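Local coordinates for protein LAR_0958 cell surface adhesin (Lactobacillus reuteri, PDB 4NG0) that serves as a cell surface adhesin, built on a ubiquitin-like beta-grasp fold, that probably helps the bacterium attach to mucus, at residues A52-N64 and T82-L94. Sequence-based numbering, arbitrary orientation. Where two conformers were deposited one is given.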
loop_
_atom_site.group_PDB
_atom_site.type_symbol
_atom_site.label_atom_id
_atom_site.label_comp_id
_atom_site.label_asym_id
_atom_site.label_seq_id
_atom_site.Cartn_x
_atom_site.Cartn_y
_atom_site.Cartn_z
ATOM N N ALA A 52 2.833 3.561 -11.096
ATOM C CA ALA A 52 3.806 4.152 -10.185
ATOM C C ALA A 52 4.328 5.450 -10.778
ATOM O O ALA A 52 4.718 5.484 -11.943
ATOM C CB ALA A 52 4.956 3.192 -9.954
ATOM N N PRO A 53 4.351 6.525 -9.975
ATOM C CA PRO A 53 4.817 7.837 -10.423
ATOM C C PRO A 53 6.330 7.975 -10.368
ATOM O O PRO A 53 7.014 7.180 -9.712
ATOM C CB PRO A 53 4.172 8.790 -9.412
ATOM C CG PRO A 53 4.160 7.989 -8.153
ATOM C CD PRO A 53 3.886 6.561 -8.577
ATOM N N THR A 54 6.821 8.978 -11.085
ATOM C CA THR A 54 8.234 9.353 -11.122
ATOM C C THR A 54 8.472 10.755 -10.552
ATOM O O THR A 54 9.439 10.985 -9.815
ATOM C CB THR A 54 8.754 9.288 -12.563
ATOM O OG1 THR A 54 8.746 7.915 -12.976
ATOM C CG2 THR A 54 10.175 9.821 -12.664
ATOM N N ASP A 55 7.592 11.694 -10.887
ATOM C CA ASP A 55 7.760 13.092 -10.471
ATOM C C ASP A 55 7.628 13.280 -8.964
ATOM O O ASP A 55 6.883 12.556 -8.293
ATOM C CB ASP A 55 6.715 13.968 -11.156
ATOM C CG ASP A 55 6.953 14.110 -12.646
ATOM O OD1 ASP A 55 8.114 14.000 -13.093
ATOM O OD2 ASP A 55 5.952 14.339 -13.358
ATOM N N ALA A 56 8.347 14.277 -8.451
ATOM C CA ALA A 56 8.204 14.673 -7.057
ATOM C C ALA A 56 6.757 15.009 -6.775
ATOM O O ALA A 56 6.077 15.632 -7.587
ATOM C CB ALA A 56 9.093 15.862 -6.743
ATOM N N GLY A 57 6.283 14.577 -5.614
ATOM C CA GLY A 57 4.897 14.761 -5.260
ATOM C C GLY A 57 4.520 13.887 -4.090
ATOM O O GLY A 57 5.318 13.058 -3.630
ATOM N N LYS A 58 3.297 14.086 -3.606
ATOM C CA LYS A 58 2.738 13.288 -2.524
ATOM C C LYS A 58 1.623 12.433 -3.102
ATOM O O LYS A 58 0.690 12.959 -3.721
ATOM C CB LYS A 58 2.190 14.195 -1.412
ATOM C CG LYS A 58 1.745 13.451 -0.152
ATOM C CD LYS A 58 1.191 14.435 0.879
ATOM C CE LYS A 58 0.538 13.721 2.049
ATOM N NZ LYS A 58 -0.145 14.675 2.969
ATOM N N TYR A 59 1.729 11.120 -2.909
ATOM C CA TYR A 59 0.819 10.159 -3.525
ATOM C C TYR A 59 0.228 9.224 -2.487
ATOM O O TYR A 59 0.752 9.102 -1.378
ATOM C CB TYR A 59 1.593 9.311 -4.548
ATOM C CG TYR A 59 2.304 10.131 -5.593
ATOM C CD1 TYR A 59 3.648 10.476 -5.457
ATOM C CD2 TYR A 59 1.625 10.575 -6.709
ATOM C CE1 TYR A 59 4.291 11.236 -6.417
ATOM C CE2 TYR A 59 2.261 11.343 -7.689
ATOM C CZ TYR A 59 3.594 11.660 -7.535
ATOM O OH TYR A 59 4.242 12.415 -8.499
ATOM N N THR A 60 -0.848 8.531 -2.849
ATOM C CA THR A 60 -1.364 7.459 -2.005
ATOM C C THR A 60 -1.548 6.172 -2.785
ATOM O O THR A 60 -1.601 6.176 -4.014
ATOM C CB THR A 60 -2.707 7.823 -1.327
ATOM O OG1 THR A 60 -3.723 7.996 -2.320
ATOM C CG2 THR A 60 -2.574 9.094 -0.520
ATOM N N LEU A 61 -1.619 5.063 -2.058
ATOM C CA LEU A 61 -2.001 3.780 -2.622
ATOM C C LEU A 61 -3.136 3.219 -1.793
ATOM O O LEU A 61 -3.251 3.531 -0.608
ATOM C CB LEU A 61 -0.848 2.780 -2.589
ATOM C CG LEU A 61 0.334 3.086 -3.502
ATOM C CD1 LEU A 61 1.452 3.780 -2.715
ATOM C CD2 LEU A 61 0.832 1.806 -4.158
ATOM N N SER A 62 -3.948 2.365 -2.410
ATOM C CA SER A 62 -5.049 1.709 -1.714
ATOM C C SER A 62 -5.021 0.226 -2.014
ATOM O O SER A 62 -4.631 -0.193 -3.106
ATOM C CB SER A 62 -6.391 2.271 -2.189
ATOM O OG SER A 62 -6.525 3.646 -1.894
ATOM N N LEU A 63 -5.431 -0.578 -1.036
ATOM C CA LEU A 63 -5.639 -1.994 -1.269
ATOM C C LEU A 63 -6.727 -2.127 -2.336
ATOM O O LEU A 63 -7.780 -1.490 -2.234
ATOM C CB LEU A 63 -6.081 -2.683 0.027
ATOM C CG LEU A 63 -6.166 -4.212 -0.042
ATOM C CD1 LEU A 63 -4.785 -4.851 -0.002
ATOM C CD2 LEU A 63 -7.028 -4.717 1.118
ATOM N N ASN A 64 -6.462 -2.942 -3.359
ATOM C CA ASN A 64 -7.416 -3.098 -4.459
ATOM C C ASN A 64 -8.228 -4.385 -4.300
ATOM O O ASN A 64 -8.054 -5.101 -3.316
ATOM C CB ASN A 64 -6.704 -2.999 -5.819
ATOM C CG ASN A 64 -5.644 -4.061 -6.016
ATOM O OD1 ASN A 64 -5.809 -5.202 -5.600
ATOM N ND2 ASN A 64 -4.542 -3.690 -6.660
ATOM N N THR A 82 -15.066 -5.734 6.445
ATOM C CA THR A 82 -14.539 -4.427 6.058
ATOM C C THR A 82 -13.023 -4.456 6.099
ATOM O O THR A 82 -12.436 -5.125 6.943
ATOM C CB THR A 82 -15.012 -3.264 6.972
ATOM O OG1 THR A 82 -14.503 -3.427 8.306
ATOM C CG2 THR A 82 -16.505 -3.208 7.021
ATOM N N ILE A 83 -12.401 -3.730 5.175
ATOM C CA ILE A 83 -10.970 -3.476 5.225
ATOM C C ILE A 83 -10.802 -2.000 4.866
ATOM O O ILE A 83 -11.210 -1.580 3.791
ATOM C CB ILE A 83 -10.194 -4.354 4.232
ATOM C CG1 ILE A 83 -10.500 -5.843 4.464
ATOM C CG2 ILE A 83 -8.689 -4.075 4.364
ATOM C CD1 ILE A 83 -10.105 -6.744 3.311
ATOM N N SER A 84 -10.241 -1.218 5.787
ATOM C CA SER A 84 -10.157 0.234 5.621
ATOM C C SER A 84 -8.715 0.658 5.802
ATOM O O SER A 84 -8.009 0.093 6.633
ATOM C CB SER A 84 -10.976 0.919 6.709
ATOM O OG SER A 84 -12.208 0.246 6.912
ATOM N N GLY A 85 -8.256 1.664 5.072
ATOM C CA GLY A 85 -6.902 2.109 5.310
ATOM C C GLY A 85 -6.485 3.325 4.530
ATOM O O GLY A 85 -7.252 3.876 3.738
ATOM N N SER A 86 -5.246 3.738 4.770
ATOM C CA SER A 86 -4.636 4.879 4.107
ATOM C C SER A 86 -3.141 4.612 4.026
ATOM O O SER A 86 -2.562 4.068 4.951
ATOM C CB SER A 86 -4.911 6.165 4.904
ATOM O OG SER A 86 -4.295 7.303 4.306
ATOM N N TYR A 87 -2.516 4.987 2.914
ATOM C CA TYR A 87 -1.080 4.785 2.764
ATOM C C TYR A 87 -0.514 5.912 1.921
ATOM O O TYR A 87 -1.025 6.191 0.847
ATOM C CB TYR A 87 -0.768 3.430 2.113
ATOM C CG TYR A 87 0.717 3.161 2.039
ATOM C CD1 TYR A 87 1.494 3.691 1.010
ATOM C CD2 TYR A 87 1.349 2.403 3.014
ATOM C CE1 TYR A 87 2.849 3.468 0.958
ATOM C CE2 TYR A 87 2.707 2.170 2.970
ATOM C CZ TYR A 87 3.454 2.710 1.938
ATOM O OH TYR A 87 4.808 2.482 1.881
ATOM N N THR A 88 0.537 6.559 2.408
ATOM C CA THR A 88 1.098 7.714 1.712
ATOM C C THR A 88 2.549 7.506 1.278
ATOM O O THR A 88 3.408 7.141 2.086
ATOM C CB THR A 88 1.016 8.979 2.593
ATOM O OG1 THR A 88 -0.355 9.221 2.935
ATOM C CG2 THR A 88 1.560 10.195 1.842
ATOM N N TYR A 89 2.822 7.754 0.001
ATOM C CA TYR A 89 4.169 7.620 -0.550
ATOM C C TYR A 89 4.576 8.964 -1.118
ATOM O O TYR A 89 3.870 9.521 -1.968
ATOM C CB TYR A 89 4.214 6.557 -1.665
ATOM C CG TYR A 89 5.638 6.163 -2.032
ATOM C CD1 TYR A 89 6.464 7.044 -2.748
ATOM C CD2 TYR A 89 6.173 4.941 -1.639
ATOM C CE1 TYR A 89 7.754 6.717 -3.061
ATOM C CE2 TYR A 89 7.484 4.604 -1.957
ATOM C CZ TYR A 89 8.266 5.501 -2.666
ATOM O OH TYR A 89 9.571 5.183 -2.988
ATOM N N THR A 90 5.708 9.492 -0.650
ATOM C CA THR A 90 6.197 10.780 -1.130
ATOM C C THR A 90 7.469 10.641 -1.956
ATOM O O THR A 90 8.413 9.958 -1.560
ATOM C CB THR A 90 6.480 11.718 0.061
ATOM O OG1 THR A 90 5.278 11.874 0.824
ATOM C CG2 THR A 90 6.959 13.087 -0.405
ATOM N N ILE A 91 7.499 11.302 -3.113
ATOM C CA ILE A 91 8.750 11.446 -3.842
ATOM C C ILE A 91 9.223 12.877 -3.582
ATOM O O ILE A 91 8.548 13.835 -3.934
ATOM C CB ILE A 91 8.568 11.197 -5.348
ATOM C CG1 ILE A 91 8.084 9.770 -5.602
ATOM C CG2 ILE A 91 9.877 11.434 -6.086
ATOM C CD1 ILE A 91 7.818 9.471 -7.088
ATOM N N ASN A 92 10.363 13.014 -2.920
ATOM C CA ASN A 92 10.897 14.328 -2.602
ATOM C C ASN A 92 11.752 14.862 -3.746
ATOM O O ASN A 92 12.404 14.082 -4.439
ATOM C CB ASN A 92 11.712 14.252 -1.311
ATOM C CG ASN A 92 10.844 13.999 -0.094
ATOM O OD1 ASN A 92 9.923 14.766 0.178
ATOM N ND2 ASN A 92 11.107 12.913 0.613
ATOM N N PRO A 93 11.768 16.185 -3.958
ATOM C CA PRO A 93 12.623 16.723 -5.025
ATOM C C PRO A 93 14.095 16.451 -4.734
ATOM O O PRO A 93 14.490 16.326 -3.570
ATOM C CB PRO A 93 12.349 18.232 -4.984
ATOM C CG PRO A 93 11.033 18.384 -4.266
ATOM C CD PRO A 93 10.970 17.232 -3.296
ATOM N N LEU A 94 14.894 16.362 -5.790
ATOM C CA LEU A 94 16.328 16.127 -5.671
ATOM C C LEU A 94 17.064 17.437 -5.467
ATOM O O LEU A 94 16.934 18.362 -6.273
ATOM C CB LEU A 94 16.832 15.448 -6.949
ATOM C CG LEU A 94 18.347 15.283 -7.103
ATOM C CD1 LEU A 94 18.924 14.480 -5.959
ATOM C CD2 LEU A 94 18.664 14.621 -8.446
HETATM O O HOH W 1 -4.571 5.484 0.690
HETATM O O HOH W 2 -6.888 3.795 0.771
#
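G57 and Y59 pair with I91 and Y89 as antiparallel neighbours in the sheet of this ubiquitin-like beta-grasp repeat. Strand 57-63 lies between strands 83-92 and 43-45. Two bonds link each of the hydrogen-bonded pairs G57–I91 and Y59–Y89; Y59 N to Y89 O is 2.8 Å. L61 N adds a longer bond of 3.2 Å to Y87 O. Beyond it the direct ladder stops and waters fill in. One water donates to L61 O and accepts from Y87 N. Another joins S62 OG to G85 O. The strands come together again through side chains at L63 CD2 and I83 CG2, 3.7 Å apart. I83 also rests on L71 of helix 65-73.

The largest burial here is that of I91. With CG1 anti to the carbonyl carbon (chi1 -62°) and the chain extended to CD1, that methyl reaches the loop of P53 to D55. There CD1 lies 3.4 Å from D55 O and also touches T54 O, P53 CG and Y59 CE1. L61 CD1 meets the Y87 ring at CD1, 3.7 Å away, and also touches Y89 CB. Here the L61 and Y87 side chains lie alongside, pointing the same way. On the other face are K58, T60, T88 and T90. K58 CG stands anti to the backbone N and the chain is extended beyond it; its aliphatic part crosses T88 CG2, with CE 3.7 Å from that methyl.

W45 of strand 43-45 packs against P53, Y59 and L61, and meets the Y89 ring edge-to-face. Y87 OH is hydrogen-bonded to T24 OG1, and T60 OG1 to N46 ND2. The turn is fastened to the Y59 ring: P53 CG lies over the centre of one face, 3.5 Å above the ring plane, and Y59 OH donates to D55 O at 2.7 Å, from 47° above the carbonyl plane.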